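PDB 1EDG: endoglucanase A from Clostridium cellulolyticum, which hydrolyses internal beta-1,4-glucosidic bonds of cellulose, acting as an endo-cleaving cellulase of glycosyl hydrolase family 5. Local coordinates for residues M1-L10 with P365-Y374; F261-N272 with V311-Y322. All coordinates share one frame; numbering follows the deposited sequence.

Contact 1: M1-L10 with P365-Y374; sequences MYDASLIPNL and PEIIDGMVKY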
loop_
_atom_site.group_PDB
_atom_site.type_symbol
_atom_site.label_atom_id
_atom_site.label_comp_id
_atom_site.label_asym_id
_atom_site.label_seq_id
_atom_site.Cartn_x
_atom_site.Cartn_y
_atom_site.Cartn_z
ATOM N N MET A 1 12.764 -26.606 -10.364
ATOM C CA MET A 1 11.962 -27.346 -9.358
ATOM C C MET A 1 11.928 -26.484 -8.118
ATOM O O MET A 1 12.854 -25.705 -7.875
ATOM C CB MET A 1 12.628 -28.672 -8.972
ATOM C CG MET A 1 12.886 -29.644 -10.095
ATOM S SD MET A 1 13.694 -31.132 -9.459
ATOM C CE MET A 1 15.322 -30.503 -9.018
ATOM N N TYR A 2 10.883 -26.666 -7.324
ATOM C CA TYR A 2 10.707 -25.953 -6.072
ATOM C C TYR A 2 11.844 -26.356 -5.121
ATOM O O TYR A 2 12.115 -27.545 -4.935
ATOM C CB TYR A 2 9.355 -26.338 -5.477
ATOM C CG TYR A 2 9.029 -25.638 -4.191
ATOM C CD1 TYR A 2 8.486 -24.356 -4.192
ATOM C CD2 TYR A 2 9.261 -26.257 -2.967
ATOM C CE1 TYR A 2 8.184 -23.706 -3.000
ATOM C CE2 TYR A 2 8.965 -25.621 -1.773
ATOM C CZ TYR A 2 8.428 -24.347 -1.795
ATOM O OH TYR A 2 8.153 -23.723 -0.608
ATOM N N ASP A 3 12.513 -25.371 -4.533
ATOM C CA ASP A 3 13.615 -25.643 -3.617
ATOM C C ASP A 3 13.319 -25.029 -2.251
ATOM O O ASP A 3 13.648 -23.870 -1.998
ATOM C CB ASP A 3 14.927 -25.076 -4.178
ATOM C CG ASP A 3 16.146 -25.457 -3.339
ATOM O OD1 ASP A 3 15.987 -26.187 -2.335
ATOM O OD2 ASP A 3 17.269 -25.030 -3.691
ATOM N N ALA A 4 12.737 -25.827 -1.363
ATOM C CA ALA A 4 12.389 -25.365 -0.025
ATOM C C ALA A 4 13.607 -25.034 0.843
ATOM O O ALA A 4 13.489 -24.300 1.821
ATOM C CB ALA A 4 11.503 -26.390 0.672
ATOM N N SER A 5 14.783 -25.531 0.470
ATOM C CA SER A 5 15.982 -25.265 1.258
ATOM C C SER A 5 16.451 -23.808 1.190
ATOM O O SER A 5 17.331 -23.396 1.956
ATOM C CB SER A 5 17.118 -26.205 0.838
ATOM O OG SER A 5 17.701 -25.801 -0.388
ATOM N N LEU A 6 15.879 -23.028 0.277
ATOM C CA LEU A 6 16.271 -21.627 0.135
ATOM C C LEU A 6 15.758 -20.743 1.269
ATOM O O LEU A 6 16.366 -19.717 1.592
ATOM C CB LEU A 6 15.796 -21.066 -1.209
ATOM C CG LEU A 6 16.366 -21.731 -2.464
ATOM C CD1 LEU A 6 15.894 -20.975 -3.709
ATOM C CD2 LEU A 6 17.888 -21.751 -2.395
ATOM N N ILE A 7 14.647 -21.145 1.875
ATOM C CA ILE A 7 14.039 -20.389 2.970
ATOM C C ILE A 7 14.889 -20.472 4.243
ATOM O O ILE A 7 15.181 -21.565 4.739
ATOM C CB ILE A 7 12.605 -20.896 3.244
ATOM C CG1 ILE A 7 11.760 -20.760 1.973
ATOM C CG2 ILE A 7 11.966 -20.115 4.386
ATOM C CD1 ILE A 7 10.386 -21.385 2.081
ATOM N N PRO A 8 15.334 -19.313 4.764
ATOM C CA PRO A 8 16.156 -19.276 5.978
ATOM C C PRO A 8 15.376 -19.649 7.233
ATOM O O PRO A 8 14.157 -19.469 7.297
ATOM C CB PRO A 8 16.625 -17.824 6.027
ATOM C CG PRO A 8 15.445 -17.083 5.447
ATOM C CD PRO A 8 15.075 -17.949 4.259
ATOM N N ASN A 9 16.090 -20.183 8.219
ATOM C CA ASN A 9 15.502 -20.581 9.491
ATOM C C ASN A 9 15.759 -19.412 10.430
ATOM O O ASN A 9 16.897 -19.182 10.838
ATOM C CB ASN A 9 16.202 -21.838 10.016
ATOM C CG ASN A 9 15.511 -22.429 11.230
ATOM O OD1 ASN A 9 15.116 -21.718 12.154
ATOM N ND2 ASN A 9 15.358 -23.748 11.231
ATOM N N LEU A 10 14.707 -18.661 10.739
ATOM C CA LEU A 10 14.826 -17.487 11.598
ATOM C C LEU A 10 14.044 -17.613 12.897
ATOM O O LEU A 10 12.954 -18.187 12.921
ATOM C CB LEU A 10 14.337 -16.243 10.845
ATOM C CG LEU A 10 14.972 -15.950 9.481
ATOM C CD1 LEU A 10 14.221 -14.816 8.787
ATOM C CD2 LEU A 10 16.441 -15.600 9.638
ATOM N N PRO A 365 7.567 -19.140 -6.146
ATOM C CA PRO A 365 6.901 -19.626 -4.937
ATOM C C PRO A 365 7.703 -19.647 -3.639
ATOM O O PRO A 365 7.134 -19.416 -2.574
ATOM C CB PRO A 365 6.400 -21.011 -5.350
ATOM C CG PRO A 365 7.427 -21.466 -6.327
ATOM C CD PRO A 365 7.677 -20.221 -7.149
ATOM N N GLU A 366 9.010 -19.890 -3.719
ATOM C CA GLU A 366 9.848 -19.929 -2.517
ATOM C C GLU A 366 9.827 -18.590 -1.780
ATOM O O GLU A 366 9.823 -18.556 -0.549
ATOM C CB GLU A 366 11.292 -20.303 -2.849
ATOM C CG GLU A 366 11.479 -21.704 -3.425
ATOM C CD GLU A 366 11.448 -21.745 -4.946
ATOM O OE1 GLU A 366 10.919 -20.802 -5.582
ATOM O OE2 GLU A 366 11.974 -22.728 -5.508
ATOM N N ILE A 367 9.803 -17.491 -2.532
ATOM C CA ILE A 367 9.771 -16.158 -1.927
ATOM C C ILE A 367 8.473 -15.988 -1.149
ATOM O O ILE A 367 8.489 -15.624 0.028
ATOM C CB ILE A 367 9.855 -15.033 -2.994
ATOM C CG1 ILE A 367 11.225 -15.048 -3.680
ATOM C CG2 ILE A 367 9.593 -13.667 -2.344
ATOM C CD1 ILE A 367 11.330 -14.083 -4.863
ATOM N N ILE A 368 7.351 -16.311 -1.785
ATOM C CA ILE A 368 6.063 -16.143 -1.123
ATOM C C ILE A 368 5.826 -17.129 0.037
ATOM O O ILE A 368 5.182 -16.779 1.035
ATOM C CB ILE A 368 4.869 -16.051 -2.143
ATOM C CG1 ILE A 368 3.939 -17.244 -2.038
ATOM C CG2 ILE A 368 5.364 -15.807 -3.561
ATOM C CD1 ILE A 368 2.763 -16.960 -1.163
ATOM N N ASP A 369 6.386 -18.334 -0.057
ATOM C CA ASP A 369 6.236 -19.307 1.028
ATOM C C ASP A 369 7.037 -18.845 2.245
ATOM O O ASP A 369 6.629 -19.072 3.383
ATOM C CB ASP A 369 6.666 -20.708 0.581
ATOM C CG ASP A 369 5.677 -21.334 -0.391
ATOM O OD1 ASP A 369 4.512 -20.882 -0.428
ATOM O OD2 ASP A 369 6.055 -22.269 -1.124
ATOM N N GLY A 370 8.164 -18.183 1.989
ATOM C CA GLY A 370 8.990 -17.647 3.059
ATOM C C GLY A 370 8.239 -16.528 3.770
ATOM O O GLY A 370 8.278 -16.415 4.999
ATOM N N MET A 371 7.526 -15.708 2.997
ATOM C CA MET A 371 6.739 -14.612 3.563
ATOM C C MET A 371 5.580 -15.137 4.416
ATOM O O MET A 371 5.337 -14.641 5.514
ATOM C CB MET A 371 6.198 -13.704 2.457
ATOM C CG MET A 371 7.280 -12.931 1.723
ATOM S SD MET A 371 6.600 -11.959 0.360
ATOM C CE MET A 371 5.655 -10.700 1.260
ATOM N N VAL A 372 4.859 -16.134 3.908
ATOM C CA VAL A 372 3.738 -16.707 4.647
ATOM C C VAL A 372 4.225 -17.355 5.947
ATOM O O VAL A 372 3.600 -17.212 6.999
ATOM C CB VAL A 372 2.965 -17.746 3.794
ATOM C CG1 VAL A 372 1.872 -18.403 4.623
ATOM C CG2 VAL A 372 2.348 -17.062 2.587
ATOM N N LYS A 373 5.370 -18.019 5.873
ATOM C CA LYS A 373 5.945 -18.687 7.032
ATOM C C LYS A 373 6.235 -17.719 8.184
ATOM O O LYS A 373 5.996 -18.039 9.345
ATOM C CB LYS A 373 7.220 -19.424 6.610
ATOM C CG LYS A 373 7.993 -20.065 7.740
ATOM C CD LYS A 373 9.154 -20.877 7.191
ATOM C CE LYS A 373 10.082 -21.324 8.309
ATOM N NZ LYS A 373 9.331 -21.955 9.430
ATOM N N TYR A 374 6.692 -16.514 7.854
ATOM C CA TYR A 374 7.033 -15.538 8.874
ATOM C C TYR A 374 6.009 -14.444 9.164
ATOM O O TYR A 374 6.250 -13.573 10.005
ATOM C CB TYR A 374 8.412 -14.956 8.574
ATOM C CG TYR A 374 9.494 -16.003 8.717
ATOM C CD1 TYR A 374 9.787 -16.555 9.968
ATOM C CD2 TYR A 374 10.184 -16.486 7.605
ATOM C CE1 TYR A 374 10.734 -17.563 10.106
ATOM C CE2 TYR A 374 11.139 -17.500 7.731
ATOM C CZ TYR A 374 11.406 -18.036 8.986
ATOM O OH TYR A 374 12.327 -19.055 9.117
#
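Tyr2 lays its ring along the start of helix 365-374 and donates its hydroxyl to Asp369, OH to OD2 2.6 Å, meeting the carboxylate on its anti side. The other carboxylate oxygen, OD1, is held by a salt bridge to Lys73, so both oxygens of Asp369 are engaged. Pro365 abuts the edge of the Tyr2 ring, CG to CD1 3.7 Å. Glu366, bent at chi2 (92°), turns its carboxylate nearly parallel to that ring and takes the backbone N-H of Asp3 on OE2, N to OE2 2.9 Å, in an almost straight bond (165°). This N-terminal arm thus runs along the last helix of the TIM-barrel domain, and an Asx turn at Asp3, whose OD1 accepts from both N and OG of Ser5, leads into the 3-10 turn of residues 4-6. Beyond it Ile7 rests on the helix where Gly370 has no side chain, Ile7 CD1 to Gly370 N 3.9 Å. At the far end Tyr374 OH serves the arm twice: it donates to Pro8 O at 2.6 Å and accepts from Leu10 N at 2.9 Å. Leu10 CD1 lies over one face of the Tyr374 ring, and the aliphatic CG of Lys373 covers the opposite face.

Contact 2: F261-N272 with V311-Y322; sequences FAGLAMADGGTN and VDKNNLKTRVEY
In this TIM barrel, segments 261-272 and 311-322 follow the neighbouring strands 249-254 and 303-308, and the contact joins the connection after strand 249-254 to the loop after strand 303-308 and the start of helix 316-332. Its centre is the ammonium of Lys313, which reaches in among backbone carbonyls on a chain extended beyond CG. Lys313 NZ donates to Leu264 O at 2.8 Å, to Thr271 O at 2.8 Å and to Phe261 O at 2.9 Å. The three bonds use all the N-H groups of a protonated lysine and would fix its rotation; Leu264 O is approached closer to its carbonyl plane than the other two. Met266 SD lies against the lysine chain, 3.7 Å from Lys313 CD. A backbone bond from Val311 N to Ala262 O (2.9 Å) adds a second tie, and a water lies within hydrogen-bonding distance of Phe261 O and Val311 O. Phe261, its CG anti to the backbone N (chi1 168°), swings its ring toward helix 316-332. There its edge meets the face of Tyr322 in a T-shaped pair, planes at 65°, with Phe261 CE2 3.6 Å from Tyr322 CG, while Thr318 CG2 packs against Phe261 CE1. Tyr322 OH is hydrogen-bonded to Cys257 O, and Trp274 adjoins both rings. A lysine ammonium gathering carbonyls from a neighbouring loop, an aromatic pair beside it, pins together successive beta-to-alpha connections of a (beta/alpha)8 barrel.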
loop_
_atom_site.group_PDB
_atom_site.type_symbol
_atom_site.label_atom_id
_atom_site.label_comp_id
_atom_site.label_asym_id
_atom_site.label_seq_id
_atom_site.Cartn_x
_atom_site.Cartn_y
_atom_site.Cartn_z
ATOM N N PHE A 261 19.081 -2.281 -3.906
ATOM C CA PHE A 261 18.883 -3.717 -4.034
ATOM C C PHE A 261 17.432 -4.026 -4.414
ATOM O O PHE A 261 17.164 -4.762 -5.363
ATOM C CB PHE A 261 19.219 -4.424 -2.715
ATOM C CG PHE A 261 18.769 -5.856 -2.671
ATOM C CD1 PHE A 261 19.470 -6.836 -3.366
ATOM C CD2 PHE A 261 17.601 -6.211 -2.000
ATOM C CE1 PHE A 261 19.013 -8.150 -3.404
ATOM C CE2 PHE A 261 17.134 -7.523 -2.031
ATOM C CZ PHE A 261 17.842 -8.495 -2.736
ATOM N N ALA A 262 16.503 -3.465 -3.650
ATOM C CA ALA A 262 15.084 -3.703 -3.858
ATOM C C ALA A 262 14.439 -3.155 -5.133
ATOM O O ALA A 262 13.552 -3.806 -5.697
ATOM C CB ALA A 262 14.302 -3.237 -2.639
ATOM N N GLY A 263 14.858 -1.979 -5.597
ATOM C CA GLY A 263 14.225 -1.430 -6.784
ATOM C C GLY A 263 15.056 -0.883 -7.932
ATOM O O GLY A 263 14.570 -0.831 -9.064
ATOM N N LEU A 264 16.280 -0.446 -7.658
ATOM C CA LEU A 264 17.140 0.112 -8.701
ATOM C C LEU A 264 17.669 -0.973 -9.646
ATOM O O LEU A 264 18.351 -1.904 -9.217
ATOM C CB LEU A 264 18.303 0.869 -8.060
ATOM C CG LEU A 264 19.189 1.706 -8.984
ATOM C CD1 LEU A 264 18.341 2.753 -9.688
ATOM C CD2 LEU A 264 20.291 2.370 -8.170
ATOM N N ALA A 265 17.363 -0.844 -10.934
ATOM C CA ALA A 265 17.808 -1.823 -11.926
ATOM C C ALA A 265 19.324 -1.897 -11.998
ATOM O O ALA A 265 20.018 -0.916 -11.725
ATOM C CB ALA A 265 17.236 -1.487 -13.301
ATOM N N MET A 266 19.835 -3.058 -12.390
ATOM C CA MET A 266 21.275 -3.260 -12.504
ATOM C C MET A 266 21.868 -2.240 -13.470
ATOM O O MET A 266 22.885 -1.606 -13.177
ATOM C CB MET A 266 21.579 -4.678 -12.990
ATOM C CG MET A 266 21.169 -5.773 -12.017
ATOM S SD MET A 266 21.942 -5.563 -10.402
ATOM C CE MET A 266 23.558 -6.266 -10.719
ATOM N N ALA A 267 21.188 -2.051 -14.599
ATOM C CA ALA A 267 21.620 -1.107 -15.625
ATOM C C ALA A 267 21.731 0.326 -15.101
ATOM O O ALA A 267 22.482 1.135 -15.646
ATOM C CB ALA A 267 20.665 -1.156 -16.817
ATOM N N ASP A 268 21.002 0.632 -14.031
ATOM C CA ASP A 268 21.023 1.972 -13.458
ATOM C C ASP A 268 21.951 2.131 -12.255
ATOM O O ASP A 268 21.929 3.159 -11.577
ATOM C CB ASP A 268 19.601 2.408 -13.104
ATOM C CG ASP A 268 18.681 2.403 -14.306
ATOM O OD1 ASP A 268 19.027 3.040 -15.324
ATOM O OD2 ASP A 268 17.621 1.748 -14.244
ATOM N N GLY A 269 22.776 1.117 -12.001
ATOM C CA GLY A 269 23.706 1.177 -10.886
ATOM C C GLY A 269 23.284 0.398 -9.654
ATOM O O GLY A 269 23.907 0.533 -8.593
ATOM N N GLY A 270 22.235 -0.412 -9.786
ATOM C CA GLY A 270 21.756 -1.206 -8.667
ATOM C C GLY A 270 22.625 -2.419 -8.387
ATOM O O GLY A 270 23.552 -2.717 -9.143
ATOM N N THR A 271 22.316 -3.125 -7.305
ATOM C CA THR A 271 23.058 -4.316 -6.904
ATOM C C THR A 271 22.095 -5.492 -6.753
ATOM O O THR A 271 20.911 -5.302 -6.489
ATOM C CB THR A 271 23.806 -4.088 -5.564
ATOM O OG1 THR A 271 24.524 -5.274 -5.205
ATOM C CG2 THR A 271 22.831 -3.733 -4.445
ATOM N N ASN A 272 22.595 -6.705 -6.934
ATOM C CA ASN A 272 21.746 -7.885 -6.802
ATOM C C ASN A 272 22.131 -8.685 -5.563
ATOM O O ASN A 272 21.680 -9.815 -5.378
ATOM C CB ASN A 272 21.834 -8.772 -8.052
ATOM C CG ASN A 272 23.195 -9.433 -8.217
ATOM O OD1 ASN A 272 24.175 -9.050 -7.572
ATOM N ND2 ASN A 272 23.262 -10.429 -9.093
ATOM N N VAL A 311 12.821 -6.397 -6.819
ATOM C CA VAL A 311 12.766 -6.669 -8.244
ATOM C C VAL A 311 13.627 -7.881 -8.638
ATOM O O VAL A 311 14.675 -8.135 -8.050
ATOM C CB VAL A 311 13.190 -5.395 -9.035
ATOM C CG1 VAL A 311 14.688 -5.132 -8.903
ATOM C CG2 VAL A 311 12.790 -5.505 -10.458
ATOM N N ASP A 312 13.171 -8.635 -9.631
ATOM C CA ASP A 312 13.905 -9.810 -10.102
ATOM C C ASP A 312 15.223 -9.434 -10.777
ATOM O O ASP A 312 15.239 -8.683 -11.757
ATOM C CB ASP A 312 13.030 -10.611 -11.072
ATOM C CG ASP A 312 13.743 -11.828 -11.658
ATOM O OD1 ASP A 312 14.722 -12.335 -11.068
ATOM O OD2 ASP A 312 13.293 -12.289 -12.725
ATOM N N LYS A 313 16.325 -9.940 -10.233
ATOM C CA LYS A 313 17.655 -9.698 -10.788
ATOM C C LYS A 313 18.344 -11.051 -10.921
ATOM O O LYS A 313 19.563 -11.152 -10.766
ATOM C CB LYS A 313 18.475 -8.780 -9.867
ATOM C CG LYS A 313 18.031 -7.322 -9.889
ATOM C CD LYS A 313 18.729 -6.488 -8.829
ATOM C CE LYS A 313 18.281 -5.040 -8.925
ATOM N NZ LYS A 313 18.722 -4.221 -7.768
ATOM N N ASN A 314 17.555 -12.078 -11.242
ATOM C CA ASN A 314 18.038 -13.459 -11.364
ATOM C C ASN A 314 18.811 -13.808 -10.095
ATOM O O ASN A 314 19.923 -14.333 -10.148
ATOM C CB ASN A 314 18.931 -13.632 -12.598
ATOM C CG ASN A 314 18.183 -13.399 -13.896
ATOM O OD1 ASN A 314 17.169 -14.048 -14.171
ATOM N ND2 ASN A 314 18.664 -12.452 -14.692
ATOM N N ASN A 315 18.180 -13.549 -8.953
ATOM C CA ASN A 315 18.793 -13.777 -7.645
ATOM C C ASN A 315 17.774 -14.350 -6.673
ATOM O O ASN A 315 17.515 -13.773 -5.613
ATOM C CB ASN A 315 19.376 -12.459 -7.097
ATOM C CG ASN A 315 18.343 -11.314 -7.021
ATOM O OD1 ASN A 315 18.622 -10.272 -6.430
ATOM N ND2 ASN A 315 17.170 -11.495 -7.618
ATOM N N LEU A 316 17.216 -15.500 -7.042
ATOM C CA LEU A 316 16.201 -16.181 -6.245
ATOM C C LEU A 316 16.556 -16.328 -4.769
ATOM O O LEU A 316 15.835 -15.831 -3.908
ATOM C CB LEU A 316 15.912 -17.573 -6.817
ATOM C CG LEU A 316 14.467 -18.049 -7.001
ATOM C CD1 LEU A 316 14.438 -19.564 -6.980
ATOM C CD2 LEU A 316 13.543 -17.507 -5.934
ATOM N N LYS A 317 17.662 -17.007 -4.479
ATOM C CA LYS A 317 18.064 -17.240 -3.096
ATOM C C LYS A 317 18.140 -15.963 -2.267
ATOM O O LYS A 317 17.577 -15.898 -1.168
ATOM C CB LYS A 317 19.399 -17.987 -3.035
ATOM C CG LYS A 317 19.847 -18.356 -1.617
ATOM C CD LYS A 317 21.093 -19.237 -1.651
ATOM C CE LYS A 317 21.595 -19.579 -0.251
ATOM N NZ LYS A 317 22.304 -18.439 0.401
ATOM N N THR A 318 18.816 -14.950 -2.802
ATOM C CA THR A 318 18.963 -13.677 -2.100
ATOM C C THR A 318 17.602 -13.028 -1.845
ATOM O O THR A 318 17.366 -12.483 -0.765
ATOM C CB THR A 318 19.882 -12.717 -2.880
ATOM O OG1 THR A 318 21.140 -13.367 -3.125
ATOM C CG2 THR A 318 20.129 -11.443 -2.085
ATOM N N ARG A 319 16.696 -13.119 -2.817
ATOM C CA ARG A 319 15.364 -12.545 -2.647
ATOM C C ARG A 319 14.521 -13.327 -1.635
ATOM O O ARG A 319 13.732 -12.736 -0.894
ATOM C CB ARG A 319 14.633 -12.399 -3.989
ATOM C CG ARG A 319 15.240 -11.324 -4.903
ATOM C CD ARG A 319 14.249 -10.821 -5.967
ATOM N NE ARG A 319 13.799 -11.872 -6.883
ATOM C CZ ARG A 319 12.614 -11.889 -7.486
ATOM N NH1 ARG A 319 11.744 -10.913 -7.279
ATOM N NH2 ARG A 319 12.289 -12.893 -8.287
ATOM N N VAL A 320 14.699 -14.646 -1.579
ATOM C CA VAL A 320 13.959 -15.457 -0.610
ATOM C C VAL A 320 14.417 -15.057 0.801
ATOM O O VAL A 320 13.595 -14.827 1.697
ATOM C CB VAL A 320 14.206 -16.976 -0.813
ATOM C CG1 VAL A 320 13.564 -17.773 0.328
ATOM C CG2 VAL A 320 13.624 -17.428 -2.150
ATOM N N GLU A 321 15.730 -14.936 0.976
ATOM C CA GLU A 321 16.308 -14.555 2.265
ATOM C C GLU A 321 15.890 -13.141 2.685
ATOM O O GLU A 321 15.459 -12.927 3.827
ATOM C CB GLU A 321 17.832 -14.694 2.218
ATOM C CG GLU A 321 18.291 -16.150 2.122
ATOM C CD GLU A 321 19.762 -16.298 1.788
ATOM O OE1 GLU A 321 20.320 -15.418 1.099
ATOM O OE2 GLU A 321 20.364 -17.311 2.201
ATOM N N TYR A 322 15.968 -12.197 1.749
ATOM C CA TYR A 322 15.586 -10.810 2.012
ATOM C C TYR A 322 14.110 -10.680 2.397
ATOM O O TYR A 322 13.788 -10.081 3.426
ATOM C CB TYR A 322 15.913 -9.921 0.798
ATOM C CG TYR A 322 15.314 -8.523 0.850
ATOM C CD1 TYR A 322 15.916 -7.503 1.597
ATOM C CD2 TYR A 322 14.146 -8.221 0.147
ATOM C CE1 TYR A 322 15.362 -6.215 1.635
ATOM C CE2 TYR A 322 13.587 -6.948 0.178
ATOM C CZ TYR A 322 14.195 -5.951 0.919
ATOM O OH TYR A 322 13.626 -4.697 0.932
HETATM O O HOH W 1 16.688 -7.765 -6.098
HETATM O O HOH W 2 22.644 -12.445 -5.370
#

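From the N terminus, the arm 1-10 precedes helix 21-29 and the first barrel strand, 32-34, and packs against helix 365-374, which comes after all eight strands. Contact 1 therefore closes a loop of 354 residues, bringing the N-terminal arm to the last helix on the surface. Contact 2 is nested inside it, closing a short loop of 38 residues that holds helix 279-297 and strand 303-308. The centres of contact 1 and contact 2 lie about 17 Å apart. Helix 316-332 links them: Val320, on that helix, packs against Leu6, Ile7 and Ile367, while Arg319 also touches Ile367. The connections after strands 249-254 and 303-308 are thereby joined to the N-terminal arm and the last helix.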